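Local coordinates for five-membered-cyclitol-phosphate synthase (Streptomyces citricolor, PDB 6K96), which belongs to the myo-inositol-1-phosphate synthase family and binds nicotinamide-adenine-dinucleotide and a sodium ion beside its Rossmann-type sheet, at residues Gly13-Ala18 against Gln291-Ala296; Leu19-Glu24 against Pro84-Glu89; Ser319-Lys324 against Ala342-Gln347. All blocks are in the same frame, centred on the assembly; numbering follows the deposited sequence.

Contact 1 (Gly13-Ala18 against Gln291-Ala296); sequences GNNISA and QDSSNA. With NA (sodium ion), chain H; NAD (nicotinamide-adenine-dinucleotide), chain G.
The side-chain amide of Asn15 is sandwiched between Ala296 and the dinucleotide: Ala296 CB lies over one face, 3.4 Å from Asn15 CG, and NAD O1N lies over the opposite face at 3.0 Å from that same carbon. At its oxygen end the amide holds the sodium ion, with Asn15 OD1 2.4 Å from the metal. Ser293 OG supplies the second protein ligand from the facing helix at 2.5 Å, and NAD O2N and O7N complete the four ligands seen, each 2.3 Å from the sodium. One ion thus ties both segments to a phosphate and to the nicotinamide carboxamide. The other end of that flat carboxamide turns to the start of helix 292-313, where NAD N7N donates to Asp292 O (3.0 Å) and, weakly, to Asp292 OD1. This is the Rossmann arrangement of a glycine-rich turn after the first strand, with Gly13 as N-cap and the pyrophosphate at the start of the following helix. Asn14 N donates to NAD O2A (2.9 Å, 164°) and Asn15 N to NAD O1N (2.9 Å), so successive amides grip the two phosphates; the helix dipole would probably add to their hold. The Asn15 side chain serves the same group because its CG stands beside its own backbone N (chi1 -68°), which brings the amide against O1N. Ser293 OG is further fixed by a hydrogen bond to Asp264, while the Asn14 carboxamide accepts from the backbone of Asn82 and Tyr83, and it is Asn14 CB that comes nearest the serine hydroxyl. Farther along, the methyl of Ala18 rests on the carbonyl oxygen of Ser293, the axes of 14-18 and 292-296 being inclined at -72°.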
loop_
_atom_site.group_PDB
_atom_site.type_symbol
_atom_site.label_atom_id
_atom_site.label_comp_id
_atom_site.label_asym_id
_atom_site.label_seq_id
_atom_site.Cartn_x
_atom_site.Cartn_y
_atom_site.Cartn_z
ATOM N N GLY B 13 5.684 -28.935 14.808
ATOM C CA GLY B 13 6.050 -27.757 14.012
ATOM C C GLY B 13 5.538 -26.439 14.583
ATOM O O GLY B 13 5.184 -26.325 15.774
ATOM N N ASN B 14 5.614 -25.426 13.725
ATOM C CA ASN B 14 5.032 -24.085 13.986
ATOM C C ASN B 14 3.580 -24.263 14.450
ATOM O O ASN B 14 3.243 -23.683 15.483
ATOM C CB ASN B 14 5.279 -23.186 12.789
ATOM C CG ASN B 14 6.708 -22.726 12.761
ATOM O OD1 ASN B 14 7.349 -22.693 13.809
ATOM N ND2 ASN B 14 7.200 -22.347 11.601
ATOM N N ASN B 15 2.796 -25.133 13.804
ATOM C CA ASN B 15 1.346 -25.284 14.117
ATOM C C ASN B 15 1.150 -25.663 15.606
ATOM O O ASN B 15 0.133 -25.209 16.251
ATOM C CB ASN B 15 0.662 -26.229 13.144
ATOM C CG ASN B 15 0.550 -25.736 11.709
ATOM O OD1 ASN B 15 1.063 -24.667 11.348
ATOM N ND2 ASN B 15 -0.125 -26.522 10.865
ATOM N N ILE B 16 2.019 -26.477 16.174
ATOM C CA ILE B 16 1.848 -27.028 17.552
ATOM C C ILE B 16 2.479 -26.044 18.530
ATOM O O ILE B 16 2.009 -25.949 19.657
ATOM C CB ILE B 16 2.489 -28.413 17.721
ATOM C CG1 ILE B 16 2.052 -29.398 16.639
ATOM C CG2 ILE B 16 2.211 -28.941 19.122
ATOM C CD1 ILE B 16 0.567 -29.592 16.591
ATOM N N SER B 17 3.501 -25.314 18.119
ATOM C CA SER B 17 4.030 -24.169 18.918
ATOM C C SER B 17 2.890 -23.215 19.178
ATOM O O SER B 17 2.661 -22.893 20.336
ATOM C CB SER B 17 5.150 -23.462 18.238
ATOM O OG SER B 17 5.530 -22.329 18.981
ATOM N N ALA B 18 2.158 -22.891 18.114
ATOM C CA ALA B 18 0.999 -21.984 18.109
ATOM C C ALA B 18 -0.128 -22.557 18.957
ATOM O O ALA B 18 -0.673 -21.808 19.765
ATOM C CB ALA B 18 0.573 -21.707 16.699
ATOM N N GLN B 291 0.156 -14.054 11.243
ATOM C CA GLN B 291 1.035 -15.080 11.887
ATOM C C GLN B 291 0.631 -16.422 11.293
ATOM O O GLN B 291 -0.329 -16.988 11.801
ATOM C CB GLN B 291 0.790 -15.353 13.372
ATOM C CG GLN B 291 1.770 -14.789 14.358
ATOM C CD GLN B 291 3.261 -14.801 14.116
ATOM O OE1 GLN B 291 3.895 -13.903 14.628
ATOM N NE2 GLN B 291 3.847 -15.749 13.403
ATOM N N ASP B 292 1.303 -16.873 10.230
ATOM C CA ASP B 292 0.824 -18.010 9.374
ATOM C C ASP B 292 0.342 -19.162 10.273
ATOM O O ASP B 292 -0.773 -19.636 10.077
ATOM C CB ASP B 292 1.876 -18.423 8.346
ATOM C CG ASP B 292 1.336 -19.324 7.251
ATOM O OD1 ASP B 292 0.192 -19.084 6.872
ATOM O OD2 ASP B 292 2.051 -20.325 6.852
ATOM N N SER B 293 1.074 -19.535 11.308
ATOM C CA SER B 293 0.710 -20.721 12.124
ATOM C C SER B 293 -0.409 -20.431 13.145
ATOM O O SER B 293 -0.957 -21.435 13.724
ATOM C CB SER B 293 1.916 -21.270 12.787
ATOM O OG SER B 293 2.730 -21.915 11.829
ATOM N N SER B 294 -0.768 -19.170 13.377
ATOM C CA SER B 294 -2.029 -18.809 14.079
ATOM C C SER B 294 -3.165 -19.104 13.110
ATOM O O SER B 294 -4.236 -19.523 13.581
ATOM C CB SER B 294 -2.063 -17.348 14.576
ATOM O OG SER B 294 -1.243 -17.159 15.743
ATOM N N ASN B 295 -2.940 -18.934 11.804
ATOM C CA ASN B 295 -3.989 -19.203 10.796
ATOM C C ASN B 295 -4.263 -20.695 10.809
ATOM O O ASN B 295 -5.328 -21.054 10.375
ATOM C CB ASN B 295 -3.612 -18.754 9.389
ATOM C CG ASN B 295 -4.239 -17.458 8.924
ATOM O OD1 ASN B 295 -5.075 -16.881 9.601
ATOM N ND2 ASN B 295 -3.841 -16.998 7.744
ATOM N N ALA B 296 -3.318 -21.532 11.236
ATOM C CA ALA B 296 -3.520 -22.992 11.376
ATOM C C ALA B 296 -4.265 -23.217 12.678
ATOM O O ALA B 296 -5.304 -23.794 12.642
ATOM C CB ALA B 296 -2.199 -23.723 11.401
HETATM NA NA NA H . 2.326 -23.334 9.769
HETATM P PA NAD G . 6.348 -27.394 10.249
HETATM O O1A NAD G . 7.304 -27.542 9.129
HETATM O O2A NAD G . 6.620 -26.252 11.189
HETATM O O5B NAD G . 6.071 -28.718 11.062
HETATM C C5B NAD G . 6.508 -29.932 10.408
HETATM C C4B NAD G . 7.032 -30.887 11.448
HETATM O O4B NAD G . 6.977 -32.285 11.009
HETATM C C3B NAD G . 8.499 -30.631 11.808
HETATM O O3B NAD G . 8.636 -30.719 13.221
HETATM C C2B NAD G . 9.201 -31.809 11.137
HETATM O O2B NAD G . 10.454 -31.871 11.755
HETATM C C1B NAD G . 8.176 -32.901 11.458
HETATM N N9A NAD G . 8.302 -34.171 10.770
HETATM C C8A NAD G . 8.840 -34.321 9.515
HETATM N N7A NAD G . 8.756 -35.550 9.062
HETATM C C5A NAD G . 8.093 -36.254 10.062
HETATM C C6A NAD G . 7.707 -37.606 10.155
HETATM N N6A NAD G . 7.920 -38.484 9.181
HETATM N N1A NAD G . 7.022 -37.995 11.266
HETATM C C2A NAD G . 6.821 -37.075 12.228
HETATM N N3A NAD G . 7.158 -35.788 12.249
HETATM C C4A NAD G . 7.794 -35.416 11.122
HETATM O O3 NAD G . 4.912 -27.177 9.611
HETATM P PN NAD G . 3.668 -26.316 10.158
HETATM O O1N NAD G . 3.385 -26.765 11.540
HETATM O O2N NAD G . 4.026 -24.908 9.790
HETATM O O5D NAD G . 2.495 -26.860 9.194
HETATM C C5D NAD G . 2.174 -28.310 9.258
HETATM C C4D NAD G . 1.336 -28.688 8.072
HETATM O O4D NAD G . 0.058 -28.013 8.086
HETATM C C3D NAD G . 2.001 -28.335 6.734
HETATM O O3D NAD G . 1.695 -29.371 5.826
HETATM C C2D NAD G . 1.209 -27.114 6.274
HETATM O O2D NAD G . 1.093 -26.922 4.877
HETATM C C1D NAD G . -0.188 -27.464 6.783
HETATM N N1N NAD G . -1.043 -26.238 6.791
HETATM C C2N NAD G . -0.547 -25.045 7.416
HETATM C C3N NAD G . -1.208 -23.834 7.290
HETATM C C7N NAD G . -0.640 -22.627 8.015
HETATM O O7N NAD G . 0.300 -22.769 8.787
HETATM N N7N NAD G . -1.185 -21.437 7.775
HETATM C C4N NAD G . -2.355 -23.809 6.498
HETATM C C5N NAD G . -2.918 -24.997 6.047
HETATM C C6N NAD G . -2.210 -26.181 6.127
#

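Contact 2 (Leu19-Glu24 against Pro84-Glu89); sequences LFQGAE and PLLGVE
A partly buried helix-to-loop contact, polar at Gln21 and with apolar touches from Leu86 and Val88, joins Gln21 and Glu24 of helix 14-31 to residues 84-89 of the irregular connection that leads to strand 98-99. Gln21 works both ends of its amide. Its OE1 accepts from Leu86 N (3.0 Å, N-H...O angle 158°), the donor tilted 30° from the carbonyl plane, while its NE2 gives a more bent bond to Pro84 O at 2.9 Å. One side chain therefore meets a C=O and the N-H two residues later, much as a residue of a parallel strand would, which should limit rotation of the loop backbone here. A further bond from NE2 to Ser17, one turn earlier, steadies the amide. The helix is the first of the Rossmann domain, and the loop runs along its flank, where Leu86 CD1 comes 4.1 Å from Gln21 CB, beside Gly22. The next touch comes from Val88: with CG1 anti to its backbone N (chi1 -172°), that methyl is directed at Glu24 O and packs 3.9 Å from Glu24 CB. The Glu24 chain is bent at chi2, and its OE2 forms a salt bridge with Arg27 further along the helix.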
loop_
_atom_site.group_PDB
_atom_site.type_symbol
_atom_site.label_atom_id
_atom_site.label_comp_id
_atom_site.label_asym_id
_atom_site.label_seq_id
_atom_site.Cartn_x
_atom_site.Cartn_y
_atom_site.Cartn_z
ATOM N N LEU B 19 -0.440 -23.831 18.841
ATOM C CA LEU B 19 -1.593 -24.436 19.546
ATOM C C LEU B 19 -1.330 -24.520 21.051
ATOM O O LEU B 19 -2.273 -24.296 21.841
ATOM C CB LEU B 19 -1.856 -25.838 18.990
ATOM C CG LEU B 19 -3.139 -26.461 19.505
ATOM C CD1 LEU B 19 -4.335 -25.827 18.846
ATOM C CD2 LEU B 19 -3.134 -27.945 19.264
ATOM N N PHE B 20 -0.118 -24.935 21.407
ATOM C CA PHE B 20 0.312 -25.199 22.801
ATOM C C PHE B 20 0.424 -23.872 23.535
ATOM O O PHE B 20 -0.259 -23.711 24.539
ATOM C CB PHE B 20 1.663 -25.901 22.851
ATOM C CG PHE B 20 2.128 -26.213 24.243
ATOM C CD1 PHE B 20 1.306 -26.916 25.120
ATOM C CD2 PHE B 20 3.377 -25.800 24.674
ATOM C CE1 PHE B 20 1.739 -27.246 26.395
ATOM C CE2 PHE B 20 3.819 -26.145 25.941
ATOM C CZ PHE B 20 3.005 -26.877 26.792
ATOM N N GLN B 21 1.252 -22.952 23.047
ATOM C CA GLN B 21 1.363 -21.589 23.617
ATOM C C GLN B 21 -0.006 -20.910 23.565
ATOM O O GLN B 21 -0.345 -20.220 24.523
ATOM C CB GLN B 21 2.351 -20.743 22.835
ATOM C CG GLN B 21 3.760 -21.255 22.948
ATOM C CD GLN B 21 4.749 -20.185 22.571
ATOM O OE1 GLN B 21 4.981 -19.266 23.360
ATOM N NE2 GLN B 21 5.327 -20.314 21.375
ATOM N N GLY B 22 -0.753 -21.048 22.478
ATOM C CA GLY B 22 -2.069 -20.396 22.401
ATOM C C GLY B 22 -2.934 -20.817 23.566
ATOM O O GLY B 22 -3.336 -19.969 24.307
ATOM N N ALA B 23 -3.137 -22.113 23.746
ATOM C CA ALA B 23 -3.977 -22.698 24.810
ATOM C C ALA B 23 -3.578 -22.149 26.180
ATOM O O ALA B 23 -4.498 -21.941 26.964
ATOM C CB ALA B 23 -3.895 -24.196 24.809
ATOM N N GLU B 24 -2.289 -21.930 26.464
ATOM C CA GLU B 24 -1.831 -21.394 27.784
ATOM C C GLU B 24 -1.972 -19.870 27.842
ATOM O O GLU B 24 -2.002 -19.359 28.980
ATOM C CB GLU B 24 -0.375 -21.724 28.129
ATOM C CG GLU B 24 -0.226 -22.887 29.119
ATOM C CD GLU B 24 -0.449 -22.601 30.613
ATOM O OE1 GLU B 24 0.178 -21.689 31.164
ATOM O OE2 GLU B 24 -1.253 -23.307 31.232
ATOM N N PRO B 84 6.422 -17.113 17.359
ATOM C CA PRO B 84 6.884 -16.324 18.508
ATOM C C PRO B 84 6.711 -17.036 19.866
ATOM O O PRO B 84 5.862 -17.837 20.010
ATOM C CB PRO B 84 5.978 -15.070 18.478
ATOM C CG PRO B 84 5.583 -14.963 17.044
ATOM C CD PRO B 84 5.405 -16.405 16.573
ATOM N N LEU B 85 7.561 -16.679 20.826
ATOM C CA LEU B 85 7.320 -16.797 22.289
ATOM C C LEU B 85 6.229 -15.802 22.674
ATOM O O LEU B 85 6.400 -14.617 22.361
ATOM C CB LEU B 85 8.601 -16.490 23.067
ATOM C CG LEU B 85 9.488 -17.708 23.324
ATOM C CD1 LEU B 85 10.287 -18.045 22.062
ATOM C CD2 LEU B 85 10.396 -17.462 24.539
ATOM N N LEU B 86 5.157 -16.282 23.301
ATOM C CA LEU B 86 3.989 -15.438 23.608
ATOM C C LEU B 86 4.120 -14.853 25.016
ATOM O O LEU B 86 3.274 -14.001 25.360
ATOM C CB LEU B 86 2.701 -16.255 23.467
ATOM C CG LEU B 86 2.228 -16.571 22.051
ATOM C CD1 LEU B 86 0.783 -17.051 22.121
ATOM C CD2 LEU B 86 2.337 -15.391 21.102
ATOM N N GLY B 87 5.131 -15.240 25.796
ATOM C CA GLY B 87 5.323 -14.619 27.125
ATOM C C GLY B 87 4.266 -15.113 28.096
ATOM O O GLY B 87 3.558 -14.295 28.733
ATOM N N VAL B 88 4.149 -16.435 28.160
ATOM C CA VAL B 88 3.256 -17.157 29.097
ATOM C C VAL B 88 4.111 -18.236 29.751
ATOM O O VAL B 88 5.015 -18.758 29.100
ATOM C CB VAL B 88 2.038 -17.755 28.376
ATOM C CG1 VAL B 88 1.032 -18.314 29.370
ATOM C CG2 VAL B 88 1.363 -16.744 27.465
ATOM N N GLU B 89 3.876 -18.523 31.021
ATOM C CA GLU B 89 4.577 -19.652 31.669
ATOM C C GLU B 89 3.982 -20.916 31.066
ATOM O O GLU B 89 2.928 -21.360 31.540
ATOM C CB GLU B 89 4.404 -19.637 33.185
ATOM C CG GLU B 89 2.953 -19.613 33.623
ATOM C CD GLU B 89 2.712 -18.982 34.983
ATOM O OE1 GLU B 89 3.368 -19.412 35.965
ATOM O OE2 GLU B 89 1.875 -18.049 35.059
#

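Contact 3 (Ser319-Lys324 against Ala342-Gln347)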
loop_
_atom_site.group_PDB
_atom_site.type_symbol
_atom_site.label_atom_id
_atom_site.label_comp_id
_atom_site.label_asym_id
_atom_site.label_seq_id
_atom_site.Cartn_x
_atom_site.Cartn_y
_atom_site.Cartn_z
ATOM N N SER B 319 -17.285 -35.562 10.164
ATOM C CA SER B 319 -18.308 -34.642 10.720
ATOM C C SER B 319 -18.485 -33.481 9.742
ATOM O O SER B 319 -17.455 -32.908 9.279
ATOM C CB SER B 319 -18.003 -34.139 12.101
ATOM O OG SER B 319 -18.980 -33.167 12.463
ATOM N N ALA B 320 -19.738 -33.138 9.454
ATOM C CA ALA B 320 -20.050 -31.994 8.581
ATOM C C ALA B 320 -19.682 -30.668 9.294
ATOM O O ALA B 320 -19.452 -29.676 8.608
ATOM C CB ALA B 320 -21.487 -32.095 8.153
ATOM N N ALA B 321 -19.533 -30.644 10.618
ATOM C CA ALA B 321 -19.139 -29.418 11.344
ATOM C C ALA B 321 -17.746 -28.984 10.900
ATOM O O ALA B 321 -17.339 -27.895 11.244
ATOM C CB ALA B 321 -19.140 -29.644 12.837
ATOM N N ALA B 322 -16.975 -29.856 10.255
ATOM C CA ALA B 322 -15.557 -29.572 9.928
ATOM C C ALA B 322 -15.469 -28.862 8.588
ATOM O O ALA B 322 -14.359 -28.448 8.227
ATOM C CB ALA B 322 -14.773 -30.843 9.900
ATOM N N VAL B 323 -16.577 -28.713 7.874
ATOM C CA VAL B 323 -16.516 -28.415 6.412
ATOM C C VAL B 323 -15.945 -27.006 6.194
ATOM O O VAL B 323 -15.038 -26.816 5.340
ATOM C CB VAL B 323 -17.878 -28.676 5.741
ATOM C CG1 VAL B 323 -17.968 -28.109 4.341
ATOM C CG2 VAL B 323 -18.195 -30.149 5.727
ATOM N N LYS B 324 -16.408 -26.011 6.924
ATOM C CA LYS B 324 -16.028 -24.616 6.584
ATOM C C LYS B 324 -14.529 -24.392 6.818
ATOM O O LYS B 324 -14.011 -23.421 6.221
ATOM C CB LYS B 324 -16.882 -23.607 7.347
ATOM C CG LYS B 324 -18.289 -23.472 6.789
ATOM C CD LYS B 324 -18.930 -22.097 6.968
ATOM C CE LYS B 324 -20.127 -21.931 6.038
ATOM N NZ LYS B 324 -21.119 -20.932 6.513
ATOM N N ALA B 342 -23.958 -26.161 10.406
ATOM C CA ALA B 342 -24.739 -25.742 11.599
ATOM C C ALA B 342 -25.475 -26.927 12.264
ATOM O O ALA B 342 -25.328 -27.081 13.480
ATOM C CB ALA B 342 -25.682 -24.638 11.186
ATOM N N GLU B 343 -26.218 -27.738 11.498
ATOM C CA GLU B 343 -26.993 -28.929 11.973
ATOM C C GLU B 343 -26.051 -29.860 12.752
ATOM O O GLU B 343 -26.386 -30.252 13.879
ATOM C CB GLU B 343 -27.620 -29.650 10.777
ATOM C CG GLU B 343 -28.703 -30.662 11.115
ATOM C CD GLU B 343 -29.399 -31.340 9.927
ATOM O OE1 GLU B 343 -30.680 -31.402 9.918
ATOM O OE2 GLU B 343 -28.680 -31.830 9.012
ATOM N N ALA B 344 -24.879 -30.144 12.184
ATOM C CA ALA B 344 -23.810 -30.975 12.778
ATOM C C ALA B 344 -23.254 -30.346 14.074
ATOM O O ALA B 344 -23.038 -31.083 15.015
ATOM C CB ALA B 344 -22.767 -31.222 11.720
ATOM N N TYR B 345 -23.002 -29.036 14.141
ATOM C CA TYR B 345 -22.519 -28.328 15.378
ATOM C C TYR B 345 -23.566 -28.413 16.499
ATOM O O TYR B 345 -23.260 -28.774 17.643
ATOM C CB TYR B 345 -22.208 -26.842 15.126
ATOM C CG TYR B 345 -20.760 -26.596 14.806
ATOM C CD1 TYR B 345 -19.778 -26.957 15.724
ATOM C CD2 TYR B 345 -20.364 -26.073 13.581
ATOM C CE1 TYR B 345 -18.437 -26.788 15.448
ATOM C CE2 TYR B 345 -19.018 -25.922 13.273
ATOM C CZ TYR B 345 -18.059 -26.242 14.230
ATOM O OH TYR B 345 -16.728 -26.065 13.996
ATOM N N ARG B 346 -24.797 -28.066 16.153
ATOM C CA ARG B 346 -25.962 -28.011 17.088
ATOM C C ARG B 346 -26.248 -29.430 17.616
ATOM O O ARG B 346 -26.357 -29.572 18.860
ATOM C CB ARG B 346 -27.112 -27.342 16.332
ATOM C CG ARG B 346 -28.384 -27.127 17.122
ATOM C CD ARG B 346 -29.514 -26.782 16.165
ATOM N NE ARG B 346 -29.701 -27.773 15.115
ATOM C CZ ARG B 346 -30.190 -29.018 15.286
ATOM N NH1 ARG B 346 -30.552 -29.489 16.479
ATOM N NH2 ARG B 346 -30.301 -29.796 14.224
ATOM N N GLN B 347 -26.304 -30.437 16.721
ATOM C CA GLN B 347 -26.521 -31.855 17.115
ATOM C C GLN B 347 -25.347 -32.317 17.994
ATOM O O GLN B 347 -25.596 -32.948 19.023
ATOM C CB GLN B 347 -26.761 -32.738 15.885
ATOM C CG GLN B 347 -28.152 -32.567 15.267
ATOM C CD GLN B 347 -28.396 -33.476 14.080
ATOM O OE1 GLN B 347 -29.280 -33.220 13.260
ATOM N NE2 GLN B 347 -27.613 -34.546 13.970
#
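A short 3-10 turn, residues 320-322, sets its backbone close against the helix carrying Ala342-Gln347, the CA atoms of Ala321 and Ala344 being only 5.1 Å apart. Small side chains permit this approach. The methyl of Ala344 fits into the turn, its CB touching Ala321 N at 3.5 Å and the CB of Ala320 at 3.9 Å. Ala321 CB in turn stands almost exactly over the centre of the Tyr345 ring, 3.6 Å from the centroid and 5° off the normal, a well-centred CH-pi contact in which the methyl faces all six ring carbons about equally. The ring end of Tyr345 comes nearer the turn than its first bond suggests, and CE2 lies 3.3 Å from Ala321 O. The hydroxyl end continues to a weak hydrogen bond with Asp302 on helix 292-313, whose Ile306 packs against both Ala321 and the tyrosine ring. The turn's shape is held from within, since Ser319 OG accepts from Ala321 N at 3.2 Å and Ala322 N is bonded to Ser319 O. The arrangement is an ST turn opening a 3-10 segment, packed through alanines and one aromatic face onto the C-terminal helix 338-353.

In the fold
Contacts 1 and 2 are neighbours, their centres 11 Å apart, and both draw on helix 14-31: contact 1 takes its first turn at the dinucleotide and sodium ion, contact 2 the turns that follow. They touch where Gln291 meets Pro84, and both reach the second subunit. Along the chain contact 2 is nested inside the long loop closed by contact 1. Contact 3 comes later, in series, with its centre 24 Å from contact 1 and 28 Å from contact 2. Helix 292-313, which begins in contact 1, runs on to pack against contact 3. Helix 14-31 thus links the cofactor site to the loop 84-89, and helix 292-313 links it to the region of the C-terminal helix.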